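Local coordinates for protein tyrosinase (Aspergillus oryzae, PDB 6JU8) that probably oxidises L-tyrosine and L-dopa to L-dopaquinone with molecular oxygen at a dinuclear copper centre, a step of melanin biosynthesis, at residues T112-E115 with Q116-E120. The protein carries 1 engineered substitution. Numbering follows the deposited sequence.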
loop_
_atom_site.group_PDB
_atom_site.type_symbol
_atom_site.label_atom_id
_atom_site.label_comp_id
_atom_site.label_asym_id
_atom_site.label_seq_id
_atom_site.Cartn_x
_atom_site.Cartn_y
_atom_site.Cartn_z
ATOM N N THR A 112 28.863 2.141 1.049
ATOM C CA THR A 112 29.649 3.171 1.721
ATOM C C THR A 112 29.486 4.513 1.014
ATOM O O THR A 112 29.410 5.563 1.666
ATOM C CB THR A 112 31.129 2.767 1.724
ATOM O OG1 THR A 112 31.270 1.586 2.527
ATOM C CG2 THR A 112 32.016 3.833 2.357
ATOM N N LEU A 113 29.411 4.535 -0.310
ATOM C CA LEU A 113 29.139 5.779 -1.032
ATOM C C LEU A 113 27.828 6.394 -0.544
ATOM O O LEU A 113 27.747 7.589 -0.270
ATOM C CB LEU A 113 29.084 5.503 -2.540
ATOM C CG LEU A 113 28.478 6.560 -3.446
ATOM C CD1 LEU A 113 29.264 7.873 -3.392
ATOM C CD2 LEU A 113 28.381 6.079 -4.892
ATOM N N TYR A 114 26.774 5.580 -0.477
ATOM C CA TYR A 114 25.451 6.073 -0.070
ATOM C C TYR A 114 25.517 6.643 1.345
ATOM O O TYR A 114 25.017 7.735 1.602
ATOM C CB TYR A 114 24.477 4.925 -0.110
ATOM C CG TYR A 114 23.007 5.163 0.094
ATOM C CD1 TYR A 114 22.247 5.920 -0.780
ATOM C CD2 TYR A 114 22.356 4.558 1.172
ATOM C CE1 TYR A 114 20.886 6.117 -0.599
ATOM C CE2 TYR A 114 20.998 4.727 1.348
ATOM C CZ TYR A 114 20.270 5.505 0.473
ATOM O OH TYR A 114 18.919 5.642 0.660
ATOM N N GLU A 115 26.131 5.868 2.235
ATOM C CA GLU A 115 26.288 6.315 3.622
ATOM C C GLU A 115 27.038 7.639 3.717
ATOM O O GLU A 115 26.664 8.523 4.508
ATOM C CB GLU A 115 27.026 5.231 4.406
ATOM C CG GLU A 115 27.316 5.532 5.863
ATOM C CD GLU A 115 28.023 4.351 6.508
ATOM O OE1 GLU A 115 27.407 3.663 7.332
ATOM O OE2 GLU A 115 29.195 4.093 6.140
ATOM N N GLN A 116 28.102 7.772 2.907
ATOM C CA GLN A 116 28.913 8.981 2.984
ATOM C C GLN A 116 28.124 10.180 2.477
ATOM O O GLN A 116 28.191 11.265 3.047
ATOM C CB GLN A 116 30.188 8.792 2.151
ATOM C CG GLN A 116 31.136 9.999 2.216
ATOM C CD GLN A 116 32.385 9.778 1.388
ATOM O OE1 GLN A 116 32.902 8.668 1.311
ATOM N NE2 GLN A 116 32.878 10.821 0.737
ATOM N N VAL A 117 27.423 10.013 1.359
ATOM C CA VAL A 117 26.616 11.104 0.800
ATOM C C VAL A 117 25.560 11.553 1.793
ATOM O O VAL A 117 25.304 12.751 1.978
ATOM C CB VAL A 117 25.981 10.679 -0.538
ATOM C CG1 VAL A 117 24.943 11.688 -1.001
ATOM C CG2 VAL A 117 27.098 10.501 -1.575
ATOM N N ILE A 118 24.902 10.579 2.437
ATOM C CA ILE A 118 23.933 10.920 3.476
ATOM C C ILE A 118 24.537 11.702 4.630
ATOM O O ILE A 118 23.989 12.752 5.022
ATOM C CB ILE A 118 23.225 9.641 3.981
ATOM C CG1 ILE A 118 22.348 9.025 2.885
ATOM C CG2 ILE A 118 22.409 9.975 5.236
ATOM C CD1 ILE A 118 21.930 7.599 3.202
ATOM N N TYR A 119 25.664 11.252 5.159
ATOM C CA TYR A 119 26.361 11.953 6.226
ATOM C C TYR A 119 26.687 13.379 5.811
ATOM O O TYR A 119 26.481 14.317 6.569
ATOM C CB TYR A 119 27.649 11.198 6.566
ATOM C CG TYR A 119 28.605 11.939 7.478
ATOM C CD1 TYR A 119 28.412 11.961 8.858
ATOM C CD2 TYR A 119 29.729 12.596 6.953
ATOM C CE1 TYR A 119 29.311 12.635 9.703
ATOM C CE2 TYR A 119 30.607 13.254 7.789
ATOM C CZ TYR A 119 30.394 13.279 9.149
ATOM O OH TYR A 119 31.296 13.940 9.953
ATOM N N GLU A 120 27.228 13.561 4.604
ATOM C CA GLU A 120 27.527 14.929 4.147
ATOM C C GLU A 120 26.289 15.807 4.083
ATOM O O GLU A 120 26.357 16.991 4.467
ATOM C CB GLU A 120 28.250 14.844 2.786
ATOM C CG GLU A 120 29.653 14.291 2.966
ATOM C CD GLU A 120 30.367 13.961 1.666
ATOM O OE1 GLU A 120 29.781 14.138 0.583
ATOM O OE2 GLU A 120 31.522 13.501 1.753
#
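Ile118 lays its terminal methyl over one face of the Tyr114 ring, one helical turn back along helix 103-129. The CD1 atom of Ile118 sits 3.7 Å from the centroid of the Tyr114 ring, 18° off the ring normal, a CH-pi contact. It is displaced toward the rim, with the Tyr114 CE2 atom its closest ring neighbour at 3.5 Å. Torsions bring the two together: CG of Tyr114 is anti to its own N (chi1 -172°), whereas CG1 of Ile118 lies beside N (chi1 -67°) and runs back toward the ring.

The purely aliphatic contact is looser. Leu113 and Val117 run alongside each other, with Leu113 CD1 3.9 Å from Val117 CG2.

Backbone bonding is regular i to i+4: Val117 N reaches Leu113 O at 2.9 Å and Ile118 N reaches Tyr114 O at 3.0 Å, both nearly straight. Gln116 N and Tyr119 N likewise donate to Thr112 O and Glu115 O.

Among polar side chains, Gln116 NE2 donates to Glu120 OE2 at 3.2 Å. The acceptor lies near the amide plane, but the donor approaches from above the carboxylate plane. Glu120 OE1 is hydrogen-bonded to Tyr7 OH. Gln116 OE1 accepts from the N atoms of Thr10 and Gly11, while Glu115 OE1 pairs with Arg23 and accepts from Leu147 N.

Trp373, on helix 371-389 with the copper ligand His376, stacks with Tyr114, and helices 41-55 and 64-69 pack on the apolar side chains. Helix 103-129 carries the copper ligand His107, but the Tyr114 side chain, about 12 Å from a copper ion, is no ligand. The chemistry thus divides: aromatic stacking joins two ligand-bearing helices, while the buried Gln116 amide and Glu115 carboxylate, each with several partners, tie this helix to the N-terminal segment and Leu147.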